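Local coordinates for probable leucine/isoleucine/valine-binding protein (PDB 4KV7) that probably binds a branched-chain amino acid or a similar small ligand in the periplasm for an ABC-type uptake system, at residues V93-P96 against T97-A101; K231-R234 against M235-N239; F276-L280 against P281-E285. The protein carries 1 engineered substitution. All blocks are in the same frame, centred on the assembly; numbering follows the deposited sequence.

Contact 1: V93-P96 against T97-A101; sequences VGTP and TAITA. With FMT (formic acid), chain B.
Thr-97 OG1 meets the flat peptide group of Val-93 only 17° off its carbonyl plane, giving a hydrogen bond of 2.7 Å from Thr-97 OG1 to Val-93 O. At the next carbonyl the approach differs: Ala-98 N stands 49° out of the plane of Gly-94 and reaches Gly-94 O at 3.1 Å. Gly-94 is the N-cap of helix 95-107, and its lack of a CB leaves room for the Thr-97 hydroxyl, which chi1 of 49° places between the backbone N and the carbonyl carbon. One residue further, the regular helical bond from Ile-99 N to Thr-95 O takes over at 2.9 Å, with Thr-95 CG2 and Ile-99 CD1 side by side, 3.9 Å apart.

The third flat group is a formic acid molecule, probably from the crystallisation liquor. Thr-95 N gives a bond of 2.8 Å to its O2, and Thr-95 OG1 reaches its O1 at 2.6 Å. Tyr-68 and Tyr-138 add their hydroxyls, and Thr-117 OG1 bonds to Thr-95 OG1. A small carboxyl group held by an amide and hydroxyls at a helix N terminus is consistent with a place for the carboxylate of an amino-acid ligand, as in relatives.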
ATOM      1  N   VAL A  93      -0.376   4.300   6.697  1.00  8.77           N
ATOM      2  CA  VAL A  93       0.683   3.421   6.210  1.00  8.59           C
ATOM      3  C   VAL A  93       1.127   2.397   7.254  1.00  7.90           C
ATOM      4  O   VAL A  93       1.489   2.763   8.373  1.00  9.24           O
ATOM      5  CB  VAL A  93       1.911   4.272   5.786  1.00  8.41           C
ATOM      6  CG1 VAL A  93       3.175   3.433   5.659  1.00  9.58           C
ATOM      7  CG2 VAL A  93       1.612   4.997   4.491  1.00  9.12           C
ATOM      8  N   GLY A  94       1.115   1.121   6.872  1.00  7.74           N
ATOM      9  CA  GLY A  94       1.920   0.120   7.549  1.00  8.51           C
ATOM     10  C   GLY A  94       1.207  -0.963   8.330  1.00  8.04           C
ATOM     11  O   GLY A  94       0.078  -0.797   8.793  1.00  8.61           O
ATOM     12  N   THR A  95       1.907  -2.080   8.488  1.00  8.31           N
ATOM     13  CA  THR A  95       1.394  -3.248   9.193  1.00  8.82           C
ATOM     14  C   THR A  95       1.586  -3.200  10.716  1.00  9.21           C
ATOM     15  O   THR A  95       0.601  -3.296  11.448  1.00  9.94           O
ATOM     16  CB  THR A  95       1.964  -4.545   8.577  1.00  8.20           C
ATOM     17  OG1 THR A  95       1.532  -4.645   7.209  1.00  8.48           O
ATOM     18  CG2 THR A  95       1.527  -5.770   9.357  1.00 10.06           C
ATOM     19  N   PRO A  96       2.834  -3.041  11.206  1.00  8.72           N
ATOM     20  CA  PRO A  96       2.938  -2.960  12.668  1.00 10.44           C
ATOM     21  C   PRO A  96       2.189  -1.750  13.242  1.00  9.58           C
ATOM     22  O   PRO A  96       1.666  -1.823  14.360  1.00 11.34           O
ATOM     23  CB  PRO A  96       4.452  -2.849  12.911  1.00 11.30           C
ATOM     24  CG  PRO A  96       5.030  -2.401  11.579  1.00 10.00           C
ATOM     25  CD  PRO A  96       4.160  -3.040  10.559  1.00 10.03           C
ATOM     26  N   THR A  97       2.128  -0.665  12.480  1.00  9.38           N
ATOM     27  CA  THR A  97       1.335   0.496  12.867  1.00  9.81           C
ATOM     28  C   THR A  97      -0.167   0.151  12.882  1.00 10.13           C
ATOM     29  O   THR A  97      -0.858   0.433  13.867  1.00 11.05           O
ATOM     30  CB  THR A  97       1.617   1.657  11.935  1.00  9.36           C
ATOM     31  OG1 THR A  97       1.516   1.154  10.598  1.00 10.00           O
ATOM     32  CG2 THR A  97       3.022   2.229  12.167  1.00 10.91           C
ATOM     33  N   ALA A  98      -0.681  -0.480  11.827  1.00  9.25           N
ATOM     34  CA  ALA A  98      -2.092  -0.884  11.801  1.00 10.44           C
ATOM     35  C   ALA A  98      -2.435  -1.816  12.956  1.00 10.06           C
ATOM     36  O   ALA A  98      -3.518  -1.731  13.532  1.00 11.36           O
ATOM     37  CB  ALA A  98      -2.454  -1.543  10.475  1.00  9.98           C
ATOM     38  N   ILE A  99      -1.527  -2.718  13.298  1.00 10.19           N
ATOM     39  CA  ILE A  99      -1.805  -3.667  14.362  1.00 11.36           C
ATOM     40  C   ILE A  99      -2.011  -2.941  15.703  1.00 11.14           C
ATOM     41  O   ILE A  99      -2.853  -3.335  16.518  1.00 12.62           O
ATOM     42  CB  ILE A  99      -0.736  -4.772  14.390  1.00 12.30           C
ATOM     43  CG1 ILE A  99      -0.954  -5.705  13.192  1.00 12.78           C
ATOM     44  CG2 ILE A  99      -0.779  -5.538  15.700  1.00 14.79           C
ATOM     45  CD1 ILE A  99       0.206  -6.633  12.903  1.00 14.67           C
ATOM     46  N   THR A 100      -1.267  -1.859  15.914  1.00 11.66           N
ATOM     47  CA  THR A 100      -1.481  -0.974  17.057  1.00 12.74           C
ATOM     48  C   THR A 100      -2.753  -0.119  16.917  1.00 12.39           C
ATOM     49  O   THR A 100      -3.486   0.100  17.892  1.00 13.25           O
ATOM     50  CB  THR A 100      -0.248  -0.072  17.242  1.00 14.05           C
ATOM     51  OG1 THR A 100       0.885  -0.896  17.554  1.00 15.43           O
ATOM     52  CG2 THR A 100      -0.464   0.961  18.343  1.00 16.11           C
ATOM     53  N   ALA A 101      -3.018   0.361  15.707  1.00 11.96           N
ATOM     54  CA  ALA A 101      -4.110   1.293  15.484  1.00 11.74           C
ATOM     55  C   ALA A 101      -5.488   0.650  15.538  1.00 11.80           C
ATOM     56  O   ALA A 101      -6.443   1.246  16.041  1.00 13.14           O
ATOM     57  CB  ALA A 101      -3.925   1.972  14.155  1.00 12.17           C
TER
HETATM   58  C   FMT B 501       3.933  -2.672   5.819  1.00  7.70           C
HETATM   59  O1  FMT B 501       2.881  -3.241   5.496  1.00  8.08           O
HETATM   60  O2  FMT B 501       4.229  -2.307   6.965  1.00  8.33           O

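Contact 2: K231-R234 against M235-N239; sequences KLIR and MARMN
Lys-231 and Met-235 lie one turn apart on helix 226-238, the helical link of a beta-alpha-beta unit between strands 219-223 and 244-247. Met-235 is a selenomethionine, and its SE rests 3.7 Å from Lys-231 CE, against the aliphatic part of an extended lysine chain. With Met-235 CG beside the backbone N (chi1 -72°), the side chain is turned back over the preceding turn, and CG comes within 3.3 Å of Lys-231 O. A second side-chain pair sits on another flank: Ile-233 and Arg-237 run alongside each other, and Ile-233 CG2 approaches Arg-237 NE at 3.6 Å.

Behind these side chains are the regular i to i+4 backbone bonds of the helix. Met-235 N bonds to Lys-231 O, Ala-236 N to Leu-232 O at 2.8 Å, and Arg-237 N to Ile-233 O at 3.1 Å.

The next shell fixes the charged ends. Lys-231 NZ forms a salt bridge with Glu-204 and bonds to Ser-201 O; Arg-237 gives NH2 to Asn-242 OD1 and NH1 to Leu-263 O, which holds its guanidinium beside the isoleucine. Leu-232, Ile-233 and Ala-236 pack on Phe-245 of strand 244-247, so the helix lies with this face on the sheet. In the last turn Met-238 N bonds to Arg-234 O, and Met-238 CG lies 3.1 Å from that same oxygen.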
ATOM      1  N   LYS A 231      19.566  -0.093  -0.506  1.00 12.99           N
ATOM      2  CA  LYS A 231      20.877  -0.431   0.008  1.00 14.41           C
ATOM      3  C   LYS A 231      21.215  -1.901  -0.212  1.00 13.82           C
ATOM      4  O   LYS A 231      22.332  -2.242  -0.567  1.00 14.75           O
ATOM      5  CB  LYS A 231      20.979  -0.078   1.489  1.00 15.04           C
ATOM      6  CG  LYS A 231      22.352  -0.367   2.055  1.00 16.57           C
ATOM      7  CD  LYS A 231      22.566   0.257   3.404  1.00 19.89           C
ATOM      8  CE  LYS A 231      23.887  -0.184   3.991  1.00 23.91           C
ATOM      9  NZ  LYS A 231      23.991   0.246   5.406  1.00 28.67           N
ATOM     10  N   LEU A 232      20.243  -2.773   0.010  1.00 12.81           N
ATOM     11  CA  LEU A 232      20.431  -4.197  -0.217  1.00 12.79           C
ATOM     12  C   LEU A 232      20.825  -4.463  -1.675  1.00 13.36           C
ATOM     13  O   LEU A 232      21.760  -5.212  -1.946  1.00 14.12           O
ATOM     14  CB  LEU A 232      19.149  -4.939   0.172  1.00 13.12           C
ATOM     15  CG  LEU A 232      19.121  -6.472   0.135  1.00 13.47           C
ATOM     16  CD1 LEU A 232      18.979  -7.007  -1.279  1.00 15.17           C
ATOM     17  CD2 LEU A 232      20.322  -7.087   0.836  1.00 15.57           C
ATOM     18  N   ILE A 233      20.099  -3.862  -2.610  1.00 13.42           N
ATOM     19  CA  ILE A 233      20.387  -4.064  -4.026  1.00 15.03           C
ATOM     20  C   ILE A 233      21.771  -3.551  -4.412  1.00 16.41           C
ATOM     21  O   ILE A 233      22.512  -4.233  -5.130  1.00 17.52           O
ATOM     22  CB  ILE A 233      19.301  -3.453  -4.905  1.00 15.28           C
ATOM     23  CG1 ILE A 233      18.027  -4.288  -4.759  1.00 14.31           C
ATOM     24  CG2 ILE A 233      19.747  -3.410  -6.367  1.00 18.18           C
ATOM     25  CD1 ILE A 233      16.788  -3.607  -5.268  1.00 21.50           C
ATOM     26  N   ARG A 234      22.140  -2.371  -3.917  1.00 15.17           N
ATOM     27  CA  ARG A 234      23.469  -1.833  -4.177  1.00 17.42           C
ATOM     28  C   ARG A 234      24.544  -2.767  -3.645  1.00 16.45           C
ATOM     29  O   ARG A 234      25.536  -3.042  -4.321  1.00 18.34           O
ATOM     30  CB  ARG A 234      23.640  -0.455  -3.528  1.00 19.69           C
ATOM     31  CG  ARG A 234      22.964   0.675  -4.279  1.00 20.96           C
ATOM     32  CD  ARG A 234      23.421   2.040  -3.778  1.00 23.51           C
ATOM     33  NE  ARG A 234      22.685   3.121  -4.431  1.00 28.22           N
ATOM     34  CZ  ARG A 234      23.017   3.657  -5.602  1.00 30.05           C
ATOM     35  NH1 ARG A 234      24.083   3.222  -6.264  1.00 35.55           N
ATOM     36  NH2 ARG A 234      22.279   4.636  -6.113  1.00 30.23           N
HETATM   37  N   MSE A 235      24.347  -3.246  -2.421  1.00 16.07           N
HETATM   38  CA  MSE A 235      25.328  -4.115  -1.780  1.00 17.54           C
HETATM   39  C   MSE A 235      25.406  -5.491  -2.412  1.00 17.24           C
HETATM   40  O   MSE A 235      26.485  -6.077  -2.506  1.00 19.05           O
HETATM   41  CB  MSE A 235      25.031  -4.239  -0.294  1.00 18.47           C
HETATM   42  CG  MSE A 235      25.353  -2.978   0.460  1.00 22.64           C
HETATM   43 SE   MSE A 235      25.320  -3.227   2.381  1.00 46.76          SE
HETATM   44  CE  MSE A 235      25.666  -5.099   2.463  1.00 16.51           C
ATOM     45  N   ALA A 236      24.265  -6.011  -2.834  1.00 16.59           N
ATOM     46  CA  ALA A 236      24.246  -7.282  -3.542  1.00 16.68           C
ATOM     47  C   ALA A 236      25.127  -7.184  -4.780  1.00 20.32           C
ATOM     48  O   ALA A 236      25.987  -8.031  -5.004  1.00 19.30           O
ATOM     49  CB  ALA A 236      22.823  -7.640  -3.927  1.00 16.21           C
ATOM     50  N   ARG A 237      24.924  -6.136  -5.573  1.00 22.03           N
ATOM     51  CA  ARG A 237      25.666  -5.992  -6.820  1.00 25.61           C
ATOM     52  C   ARG A 237      27.171  -5.791  -6.558  1.00 22.97           C
ATOM     53  O   ARG A 237      28.008  -6.261  -7.332  1.00 26.05           O
ATOM     54  CB  ARG A 237      25.049  -4.890  -7.703  1.00 28.39           C
ATOM     55  CG  ARG A 237      23.543  -5.101  -8.000  1.00 35.95           C
ATOM     56  CD  ARG A 237      23.066  -4.367  -9.264  1.00 34.82           C
ATOM     57  NE  ARG A 237      21.611  -4.188  -9.305  1.00 36.16           N
ATOM     58  CZ  ARG A 237      20.748  -5.095  -9.759  1.00 31.45           C
ATOM     59  NH1 ARG A 237      19.447  -4.835  -9.759  1.00 37.77           N
ATOM     60  NH2 ARG A 237      21.182  -6.264 -10.212  1.00 35.76           N
HETATM   61  N   MSE A 238      27.511  -5.138  -5.446  1.00 21.93           N
HETATM   62  CA  MSE A 238      28.908  -4.980  -5.032  1.00 27.68           C
HETATM   63  C   MSE A 238      29.507  -6.307  -4.567  1.00 22.71           C
HETATM   64  O   MSE A 238      30.712  -6.524  -4.682  1.00 26.68           O
HETATM   65  CB  MSE A 238      29.032  -3.951  -3.902  1.00 24.78           C
HETATM   66  CG  MSE A 238      28.591  -2.540  -4.268  1.00 33.26           C
HETATM   67 SE   MSE A 238      29.854  -1.574  -5.382  0.33 43.34          SE
HETATM   68  CE  MSE A 238      31.361  -1.573  -4.151  1.00 39.77           C
ATOM     69  N   ASN A 239      28.656  -7.179  -4.031  1.00 23.13           N
ATOM     70  CA  ASN A 239      29.070  -8.492  -3.541  1.00 24.24           C
ATOM     71  C   ASN A 239      28.920  -9.595  -4.585  1.00 24.09           C
ATOM     72  O   ASN A 239      28.868 -10.782  -4.240  1.00 24.60           O
ATOM     73  CB  ASN A 239      28.287  -8.878  -2.278  1.00 25.19           C
ATOM     74  CG  ASN A 239      28.851  -8.242  -1.020  1.00 28.91           C
ATOM     75  OD1 ASN A 239      28.474  -7.132  -0.647  1.00 29.47           O
ATOM     76  ND2 ASN A 239      29.756  -8.948  -0.357  1.00 29.63           N
TER

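Contact 3: F276-L280 against P281-E285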
ATOM      1  N   PHE A 276       0.121   4.659 -13.311  1.00 11.06           N
ATOM      2  CA  PHE A 276      -0.322   6.052 -13.330  1.00 11.62           C
ATOM      3  C   PHE A 276      -0.238   6.704 -14.703  1.00 11.69           C
ATOM      4  O   PHE A 276      -0.778   7.796 -14.900  1.00 12.31           O
ATOM      5  CB  PHE A 276       0.402   6.888 -12.268  1.00 12.73           C
ATOM      6  CG  PHE A 276       1.900   6.767 -12.300  1.00 10.99           C
ATOM      7  CD1 PHE A 276       2.644   7.457 -13.239  1.00 12.46           C
ATOM      8  CD2 PHE A 276       2.566   5.984 -11.362  1.00 11.59           C
ATOM      9  CE1 PHE A 276       4.025   7.368 -13.246  1.00 13.41           C
ATOM     10  CE2 PHE A 276       3.941   5.887 -11.371  1.00 12.30           C
ATOM     11  CZ  PHE A 276       4.674   6.582 -12.308  1.00 13.15           C
ATOM     12  N   ASP A 277       0.397   6.027 -15.658  1.00 11.47           N
ATOM     13  CA  ASP A 277       0.419   6.499 -17.036  1.00 13.76           C
ATOM     14  C   ASP A 277      -0.702   5.883 -17.884  1.00 14.70           C
ATOM     15  O   ASP A 277      -0.818   6.194 -19.073  1.00 16.31           O
ATOM     16  CB  ASP A 277       1.779   6.227 -17.694  1.00 16.11           C
ATOM     17  CG  ASP A 277       2.893   7.108 -17.136  1.00 20.34           C
ATOM     18  OD1 ASP A 277       2.608   8.231 -16.672  1.00 18.51           O
ATOM     19  OD2 ASP A 277       4.067   6.679 -17.179  1.00 23.91           O
ATOM     20  N   SER A 278      -1.518   5.022 -17.280  1.00 14.16           N
ATOM     21  CA  SER A 278      -2.621   4.340 -17.977  1.00 14.25           C
ATOM     22  C   SER A 278      -3.685   5.310 -18.465  1.00 15.41           C
ATOM     23  O   SER A 278      -3.852   6.393 -17.897  1.00 14.74           O
ATOM     24  CB  SER A 278      -3.295   3.335 -17.029  1.00 14.97           C
ATOM     25  OG  SER A 278      -4.462   2.767 -17.616  1.00 19.00           O
ATOM     26  N   ASP A 279      -4.436   4.914 -19.485  1.00 14.69           N
ATOM     27  CA  ASP A 279      -5.527   5.763 -19.933  0.59 15.95           C
ATOM     28  C   ASP A 279      -6.885   5.276 -19.437  1.00 12.14           C
ATOM     29  O   ASP A 279      -7.923   5.734 -19.897  1.00 14.24           O
ATOM     30  CB  ASP A 279      -5.482   5.941 -21.444  0.59 16.63           C
ATOM     31  CG  ASP A 279      -4.196   6.597 -21.898  0.59 17.28           C
ATOM     32  OD1 ASP A 279      -3.685   7.477 -21.162  0.59 18.73           O
ATOM     33  OD2 ASP A 279      -3.690   6.231 -22.977  0.59 21.23           O
ATOM     34  N   LEU A 280      -6.864   4.378 -18.454  1.00 12.84           N
ATOM     35  CA  LEU A 280      -8.096   3.990 -17.766  1.00 13.01           C
ATOM     36  C   LEU A 280      -8.753   5.260 -17.236  1.00 11.94           C
ATOM     37  O   LEU A 280      -8.054   6.154 -16.742  1.00 12.24           O
ATOM     38  CB  LEU A 280      -7.789   3.054 -16.597  1.00 14.15           C
ATOM     39  CG  LEU A 280      -7.456   1.609 -16.950  1.00 13.98           C
ATOM     40  CD1 LEU A 280      -6.856   0.913 -15.735  1.00 18.71           C
ATOM     41  CD2 LEU A 280      -8.699   0.878 -17.430  1.00 18.31           C
ATOM     42  N   PRO A 281     -10.091   5.348 -17.302  1.00 13.04           N
ATOM     43  CA  PRO A 281     -10.758   6.599 -16.907  1.00 13.55           C
ATOM     44  C   PRO A 281     -10.385   7.100 -15.509  1.00 13.35           C
ATOM     45  O   PRO A 281     -10.166   8.298 -15.332  1.00 13.57           O
ATOM     46  CB  PRO A 281     -12.248   6.246 -16.991  1.00 15.02           C
ATOM     47  CG  PRO A 281     -12.304   5.185 -18.044  1.00 19.62           C
ATOM     48  CD  PRO A 281     -11.043   4.370 -17.863  1.00 14.29           C
ATOM     49  N   LEU A 282     -10.294   6.211 -14.528  1.00 12.27           N
ATOM     50  CA  LEU A 282      -9.922   6.635 -13.179  0.59 12.01           C
ATOM     51  C   LEU A 282      -8.536   7.247 -13.158  1.00 10.79           C
ATOM     52  O   LEU A 282      -8.294   8.239 -12.462  1.00 10.85           O
ATOM     53  CB  LEU A 282      -9.962   5.469 -12.189  0.59 13.78           C
ATOM     54  CG  LEU A 282      -9.569   5.811 -10.741  0.59 18.32           C
ATOM     55  CD1 LEU A 282     -10.304   4.915  -9.793  0.59 24.81           C
ATOM     56  CD2 LEU A 282      -8.055   5.700 -10.467  0.59  9.24           C
ATOM     57  N   VAL A 283      -7.612   6.637 -13.890  1.00 10.32           N
ATOM     58  CA  VAL A 283      -6.237   7.119 -13.885  1.00 10.04           C
ATOM     59  C   VAL A 283      -6.125   8.482 -14.552  1.00  9.90           C
ATOM     60  O   VAL A 283      -5.379   9.337 -14.076  1.00 10.44           O
ATOM     61  CB  VAL A 283      -5.261   6.100 -14.494  1.00 10.65           C
ATOM     62  CG1 VAL A 283      -3.849   6.649 -14.469  1.00 11.90           C
ATOM     63  CG2 VAL A 283      -5.324   4.785 -13.728  1.00 12.12           C
ATOM     64  N   ARG A 284      -6.872   8.710 -15.625  1.00 11.31           N
ATOM     65  CA  ARG A 284      -6.883  10.032 -16.248  1.00 12.63           C
ATOM     66  C   ARG A 284      -7.427  11.075 -15.270  1.00 12.39           C
ATOM     67  O   ARG A 284      -6.923  12.196 -15.191  1.00 11.97           O
ATOM     68  CB  ARG A 284      -7.705  10.025 -17.537  1.00 13.94           C
ATOM     69  CG  ARG A 284      -7.218   9.016 -18.555  1.00 14.92           C
ATOM     70  CD  ARG A 284      -7.903   9.193 -19.894  1.00 13.84           C
ATOM     71  NE  ARG A 284      -9.361   9.092 -19.810  1.00 14.81           N
ATOM     72  CZ  ARG A 284     -10.147   8.684 -20.809  1.00 14.88           C
ATOM     73  NH1 ARG A 284      -9.628   8.320 -21.970  1.00 13.48           N
ATOM     74  NH2 ARG A 284     -11.464   8.642 -20.652  1.00 15.83           N
ATOM     75  N   GLU A 285      -8.440  10.687 -14.502  1.00 12.19           N
ATOM     76  CA  GLU A 285      -9.025  11.553 -13.483  1.00 12.65           C
ATOM     77  C   GLU A 285      -8.035  11.841 -12.348  1.00 10.94           C
ATOM     78  O   GLU A 285      -7.950  12.962 -11.850  1.00 11.26           O
ATOM     79  CB  GLU A 285     -10.335  10.941 -12.964  1.00 12.87           C
ATOM     80  CG  GLU A 285     -11.486  11.057 -13.975  1.00 14.03           C
ATOM     81  CD  GLU A 285     -12.620  10.061 -13.756  1.00 15.17           C
ATOM     82  OE1 GLU A 285     -12.529   9.193 -12.870  1.00 15.28           O
ATOM     83  OE2 GLU A 285     -13.617  10.146 -14.498  1.00 21.35           O
TER
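Leu-280 O takes a hydrogen bond of 3.0 Å from Arg-284 N, with an N-H...O angle of 163°. Leu-280 is the N-cap of helix 281-293, so this is the bond that opens the helix, and Pro-281 follows as its first residue. Just ahead lies an ST turn: Ser-278 OG accepts the amide of the residue two further on, with Leu-280 N at 3.0 Å and nearly straight (168°). The bond braces the chain just before the helix.

Val-283 packs against the loop. Its CB points back toward the incoming chain, and CG1, set opposite the backbone N at chi1 180°, is pushed in among carbonyl oxygens, 3.3 Å from Phe-276 O and 3.4 Å from Ser-278 O. The other methyl, CG2, faces Ser-278 CB at 4.1 Å and Leu-280 CB at 4.2 Å. With an alanine here both methyls are gone, and a gap would probably open between the two carbonyls and Leu-280 CB, leaving the loop less firmly seated on the first turn.

Those two carbonyl oxygens are not left to the methyl alone, because Arg-287 NH1 bonds to Phe-276 O and to Ser-278 O and so ties the loop to the next turn of the helix. The first turn also meets helix 301-319 through Leu-282, which packs on Leu-304 and Ile-308.

Arg-284 reaches back along Asp-279. Its chain bends at chi3 and lays one face of the guanidinium over Asp-279 O: Arg-284 CD stands 3.5 Å from that oxygen, and Arg-284 NE is 3.7 Å from Asp-279 O.

From the N terminus, contact 1 comes first, at the turn from strand 89-90 into helix 95-107, which leads on to strand 112-113. Contact 2 follows near the end of helix 226-238, which packs on the larger sheet, connecting its strands 219-223 and 244-247. Contact 3 comes last, where the loop after strand 268-271 enters helix 281-293, close to helix 301-319. Contacts 1 and 2 close single turns, while contact 3 folds a short loop back on the first turn of its helix; the three stand in series, none nesting or crossing. Contacts 1 and 3 lie on opposite sides of the chain's centre, their centres about 29 Å apart, those of contacts 2 and 3 about 35 Å.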